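Side-chain contacts in putative lipoprotein (PDB 4KT3), which is the immunity partner of a type VI secretion peptidoglycan glycoside hydrolase effector, which it binds and probably keeps from harming the cell that makes it: residues G68-D71 with A76-Y79; S84-T89 with A122-Q127. All coordinates share one frame; numbering follows the deposited sequence.

Interaction 1 (G68-D71 with A76-Y79); sequences GYND and ATEY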
loop_
_atom_site.group_PDB
_atom_site.type_symbol
_atom_site.label_atom_id
_atom_site.label_comp_id
_atom_site.label_asym_id
_atom_site.label_seq_id
_atom_site.Cartn_x
_atom_site.Cartn_y
_atom_site.Cartn_z
ATOM N N GLY B 68 2.147 -8.103 1.409
ATOM C CA GLY B 68 1.531 -8.618 0.207
ATOM C C GLY B 68 1.702 -10.101 0.008
ATOM O O GLY B 68 2.380 -10.772 0.779
ATOM N N TYR B 69 1.108 -10.584 -1.078
ATOM C CA TYR B 69 0.954 -11.992 -1.320
ATOM C C TYR B 69 0.865 -12.260 -2.816
ATOM O O TYR B 69 0.012 -11.688 -3.491
ATOM C CB TYR B 69 -0.334 -12.440 -0.632
ATOM C CG TYR B 69 -0.729 -13.861 -0.911
ATOM C CD1 TYR B 69 0.156 -14.892 -0.666
ATOM C CD2 TYR B 69 -1.995 -14.173 -1.401
ATOM C CE1 TYR B 69 -0.184 -16.197 -0.899
ATOM C CE2 TYR B 69 -2.353 -15.486 -1.644
ATOM C CZ TYR B 69 -1.435 -16.500 -1.390
ATOM O OH TYR B 69 -1.741 -17.830 -1.610
ATOM N N ASN B 70 1.725 -13.144 -3.327
ATOM C CA ASN B 70 1.621 -13.590 -4.722
ATOM C C ASN B 70 1.178 -15.048 -4.786
ATOM O O ASN B 70 1.852 -15.955 -4.266
ATOM C CB ASN B 70 2.941 -13.412 -5.482
ATOM C CG ASN B 70 3.235 -11.966 -5.828
ATOM O OD1 ASN B 70 2.497 -11.330 -6.592
ATOM N ND2 ASN B 70 4.321 -11.435 -5.272
ATOM N N ASP B 71 0.046 -15.261 -5.445
ATOM C CA ASP B 71 -0.557 -16.572 -5.631
ATOM C C ASP B 71 -0.521 -16.855 -7.130
ATOM O O ASP B 71 -0.931 -16.012 -7.921
ATOM C CB ASP B 71 -2.003 -16.508 -5.142
ATOM C CG ASP B 71 -2.697 -17.854 -5.143
ATOM O OD1 ASP B 71 -2.308 -18.753 -5.925
ATOM O OD2 ASP B 71 -3.658 -17.999 -4.356
ATOM N N ALA B 76 -2.280 -11.023 -10.334
ATOM C CA ALA B 76 -1.608 -9.827 -9.822
ATOM C C ALA B 76 -1.321 -10.009 -8.344
ATOM O O ALA B 76 -1.908 -10.868 -7.687
ATOM C CB ALA B 76 -2.494 -8.591 -10.031
ATOM N N THR B 77 -0.406 -9.205 -7.817
ATOM C CA THR B 77 -0.118 -9.244 -6.397
ATOM C C THR B 77 -1.341 -8.794 -5.610
ATOM O O THR B 77 -2.078 -7.902 -6.029
ATOM C CB THR B 77 1.101 -8.371 -6.050
ATOM O OG1 THR B 77 2.177 -8.678 -6.946
ATOM C CG2 THR B 77 1.548 -8.576 -4.608
ATOM N N GLU B 78 -1.542 -9.413 -4.457
ATOM C CA GLU B 78 -2.611 -9.034 -3.555
ATOM C C GLU B 78 -1.987 -8.366 -2.340
ATOM O O GLU B 78 -1.077 -8.927 -1.727
ATOM C CB GLU B 78 -3.404 -10.275 -3.132
ATOM C CG GLU B 78 -4.512 -10.020 -2.136
ATOM C CD GLU B 78 -5.344 -11.275 -1.857
ATOM O OE1 GLU B 78 -5.618 -12.037 -2.805
ATOM O OE2 GLU B 78 -5.704 -11.524 -0.685
ATOM N N TYR B 79 -2.484 -7.193 -1.968
ATOM C CA TYR B 79 -1.905 -6.460 -0.836
ATOM C C TYR B 79 -2.847 -6.436 0.364
ATOM O O TYR B 79 -4.057 -6.275 0.225
ATOM C CB TYR B 79 -1.498 -5.053 -1.264
ATOM C CG TYR B 79 -0.416 -5.083 -2.318
ATOM C CD1 TYR B 79 0.924 -5.155 -1.962
ATOM C CD2 TYR B 79 -0.739 -5.099 -3.673
ATOM C CE1 TYR B 79 1.916 -5.205 -2.934
ATOM C CE2 TYR B 79 0.234 -5.141 -4.636
ATOM C CZ TYR B 79 1.559 -5.205 -4.267
ATOM O OH TYR B 79 2.516 -5.240 -5.234
HETATM O O HOH W 1 -1.619 -12.794 -5.709
HETATM O O HOH W 2 4.869 -8.704 -6.236
#
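Gly68 and Tyr69 pair with Tyr79 and Glu78 at the turn end of two antiparallel strands. The two short segments run 155° apart, close to antiparallel. Gly68 faces Tyr79 in a non-hydrogen-bonded pair, and Tyr69 faces Glu78 in a hydrogen-bonded one. In that second pair Glu78 N gives a nearly straight bond to Tyr69 O (2.9 Å, 171°). The return bond, from Tyr69 N to Glu78 O, is bent and weak. Next to this pair a water bridges the segments: it donates to Ala76 O and to Tyr69 O, which thus takes two bonds, and accepts from Asp71 N.

Asn70 and Thr77 carry the side-chain contact. Thr77 OG1 donates to Asn70 OD1 (2.7 Å) in the carbonyl plane, on a lone pair. A second water accepts from Asn70 ND2 and donates to Thr77 OG1, so both ends of the amide are tied to one hydroxyl. At chi1 -49° Thr77 sets OG1 beside its own N, toward Asn70, and sends CG2 over one face of the Tyr79 ring, 3.4 Å above the plane and toward the rim. Glu78 OE1 lies at the edge of the Tyr69 ring, 4.4 Å from CD2.

Several of these groups bond the effector chain. Gly150 N of the effector bonds Glu78 OE1, Ser86 OG of the effector bonds Tyr79 OH, and His88 NE2 of the effector bonds Asn70 OD1. This is the end of a beta hairpin, placed at the effector-immunity interface.

Interaction 2 (S84-T89 with A122-Q127); sequences SVSLNT and ADEKSQ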
loop_
_atom_site.group_PDB
_atom_site.type_symbol
_atom_site.label_atom_id
_atom_site.label_comp_id
_atom_site.label_asym_id
_atom_site.label_seq_id
_atom_site.Cartn_x
_atom_site.Cartn_y
_atom_site.Cartn_z
ATOM N N SER B 84 2.956 2.481 8.302
ATOM C CA SER B 84 3.975 3.469 8.621
ATOM C C SER B 84 4.428 3.231 10.058
ATOM O O SER B 84 3.597 3.143 10.968
ATOM C CB SER B 84 3.427 4.893 8.469
ATOM O OG SER B 84 3.083 5.188 7.114
ATOM N N VAL B 85 5.742 3.117 10.247
ATOM C CA VAL B 85 6.334 2.911 11.568
ATOM C C VAL B 85 7.204 4.112 11.938
ATOM O O VAL B 85 8.098 4.485 11.181
ATOM C CB VAL B 85 7.231 1.654 11.578
ATOM C CG1 VAL B 85 7.850 1.457 12.944
ATOM C CG2 VAL B 85 6.434 0.410 11.146
ATOM N N SER B 86 6.943 4.732 13.081
ATOM C CA SER B 86 7.715 5.908 13.478
ATOM C C SER B 86 9.124 5.553 13.881
ATOM O O SER B 86 9.329 4.654 14.678
ATOM C CB SER B 86 7.058 6.656 14.632
ATOM O OG SER B 86 8.020 7.493 15.284
ATOM N N LEU B 87 10.092 6.274 13.325
ATOM C CA LEU B 87 11.489 6.091 13.676
ATOM C C LEU B 87 11.757 6.436 15.131
ATOM O O LEU B 87 12.670 5.888 15.735
ATOM C CB LEU B 87 12.378 7.000 12.828
ATOM C CG LEU B 87 12.724 6.591 11.415
ATOM C CD1 LEU B 87 11.486 6.633 10.555
ATOM C CD2 LEU B 87 13.791 7.530 10.876
ATOM N N ASN B 88 10.991 7.372 15.676
ATOM C CA ASN B 88 11.292 7.895 17.003
ATOM C C ASN B 88 10.504 7.260 18.144
ATOM O O ASN B 88 10.911 7.374 19.302
ATOM C CB ASN B 88 11.107 9.414 17.035
ATOM C CG ASN B 88 12.301 10.156 16.454
ATOM O OD1 ASN B 88 13.433 9.681 16.521
ATOM N ND2 ASN B 88 12.046 11.321 15.878
ATOM N N THR B 89 9.378 6.619 17.838
ATOM C CA THR B 89 8.545 6.018 18.888
ATOM C C THR B 89 8.104 4.585 18.604
ATOM O O THR B 89 7.600 3.908 19.501
ATOM C CB THR B 89 7.252 6.800 19.093
ATOM O OG1 THR B 89 6.444 6.650 17.921
ATOM C CG2 THR B 89 7.519 8.279 19.347
ATOM N N ALA B 122 3.498 12.946 21.120
ATOM C CA ALA B 122 3.163 14.351 20.922
ATOM C C ALA B 122 4.249 15.089 20.122
ATOM O O ALA B 122 3.944 15.999 19.341
ATOM C CB ALA B 122 2.920 15.031 22.259
ATOM N N ASP B 123 5.506 14.695 20.309
ATOM C CA ASP B 123 6.626 15.302 19.575
ATOM C C ASP B 123 6.478 15.158 18.058
ATOM O O ASP B 123 6.972 15.999 17.299
ATOM C CB ASP B 123 7.964 14.674 19.973
ATOM C CG ASP B 123 8.417 15.060 21.374
ATOM O OD1 ASP B 123 9.183 14.274 21.976
ATOM O OD2 ASP B 123 8.024 16.138 21.872
ATOM N N GLU B 124 5.812 14.096 17.613
ATOM C CA GLU B 124 5.657 13.839 16.178
ATOM C C GLU B 124 4.216 14.062 15.696
ATOM O O GLU B 124 3.795 13.494 14.691
ATOM C CB GLU B 124 6.155 12.423 15.824
ATOM C CG GLU B 124 5.391 11.279 16.481
ATOM C CD GLU B 124 6.111 9.929 16.415
ATOM O OE1 GLU B 124 7.333 9.873 16.138
ATOM O OE2 GLU B 124 5.445 8.908 16.666
ATOM N N LYS B 125 3.471 14.903 16.408
ATOM C CA LYS B 125 2.073 15.179 16.063
ATOM C C LYS B 125 1.915 15.645 14.612
ATOM O O LYS B 125 1.055 15.147 13.883
ATOM C CB LYS B 125 1.490 16.222 17.024
ATOM C CG LYS B 125 0.008 16.490 16.827
ATOM C CD LYS B 125 -0.469 17.601 17.756
ATOM C CE LYS B 125 -1.891 18.039 17.427
ATOM N NZ LYS B 125 -2.206 19.385 18.001
ATOM N N SER B 126 2.742 16.603 14.202
ATOM C CA SER B 126 2.712 17.122 12.834
ATOM C C SER B 126 3.005 16.038 11.805
ATOM O O SER B 126 2.323 15.935 10.789
ATOM C CB SER B 126 3.735 18.244 12.667
ATOM O OG SER B 126 3.302 19.414 13.326
ATOM N N GLN B 127 4.015 15.223 12.071
ATOM C CA GLN B 127 4.360 14.161 11.138
ATOM C C GLN B 127 3.227 13.142 11.104
ATOM O O GLN B 127 2.899 12.616 10.041
ATOM C CB GLN B 127 5.692 13.504 11.512
ATOM C CG GLN B 127 6.920 14.387 11.264
ATOM C CD GLN B 127 7.016 15.548 12.226
ATOM O OE1 GLN B 127 6.718 15.421 13.414
ATOM N NE2 GLN B 127 7.431 16.702 11.711
#
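Glu124 reaches across to Ser86 and Thr89 and is gripped through both carboxylate oxygens. It stands at the N-cap position of helix 125-129. Ser86, at the end of strand 78-86, heads an ST turn and ST motif. Ser86 OG donates to Glu124 OE1 at 2.6 Å. Thr89 OG1 donates to Glu124 OE2 at 2.8 Å. Both hydroxyls come from the syn side, 20° and 26° out of the carboxylate plane. Two separate donors should limit rotation of the buried carboxylate and probably stabilise its negative charge. The methyl Thr89 CG2 also packs against the group, 3.4 Å from Glu124 OE2. Beside it, Asn88 CB approaches Glu124 OE1 to 3.9 Å.

Glu124 CG sits between its own backbone N and carbonyl carbon (chi1 63°). From there the chain runs extended toward the loop, and Thr89 comes from the opposite direction.

The second shell fixes the two hydroxyls. Thr89 OG1 accepts from Asp91 N. Farther out, Thr117 OG1, at the end of helix 104-117, bonds Asn88 O. Leu121 packs on Thr89 and Tyr62 on Ser86. The loop backbone itself holds the serine that donates to Glu124: Ser86 OG accepts from Asn88 N and from Thr89 N, each 3.0 Å away.

The two interactions share strand 78-86, which runs through the middle of the five-stranded antiparallel sheet. Interaction 1 lies at its start, where it pairs with strand 62-69. Interaction 2 lies at its far end, in the loop that leads on to strand 92-94. Their centres are about 29 Å apart, on opposite sides of the chain's centre, and their nearest atoms are about 13 Å apart. They come in series along the chain. Interaction 1 is local and reaches the effector. Interaction 2 spans 32 intervening residues, including helix 104-117, and no other chain touches its segments. One end of the strand thus sits at the effector interface, while the other ties the N-cap of helix 125-129 to the strand's end and the loop after it.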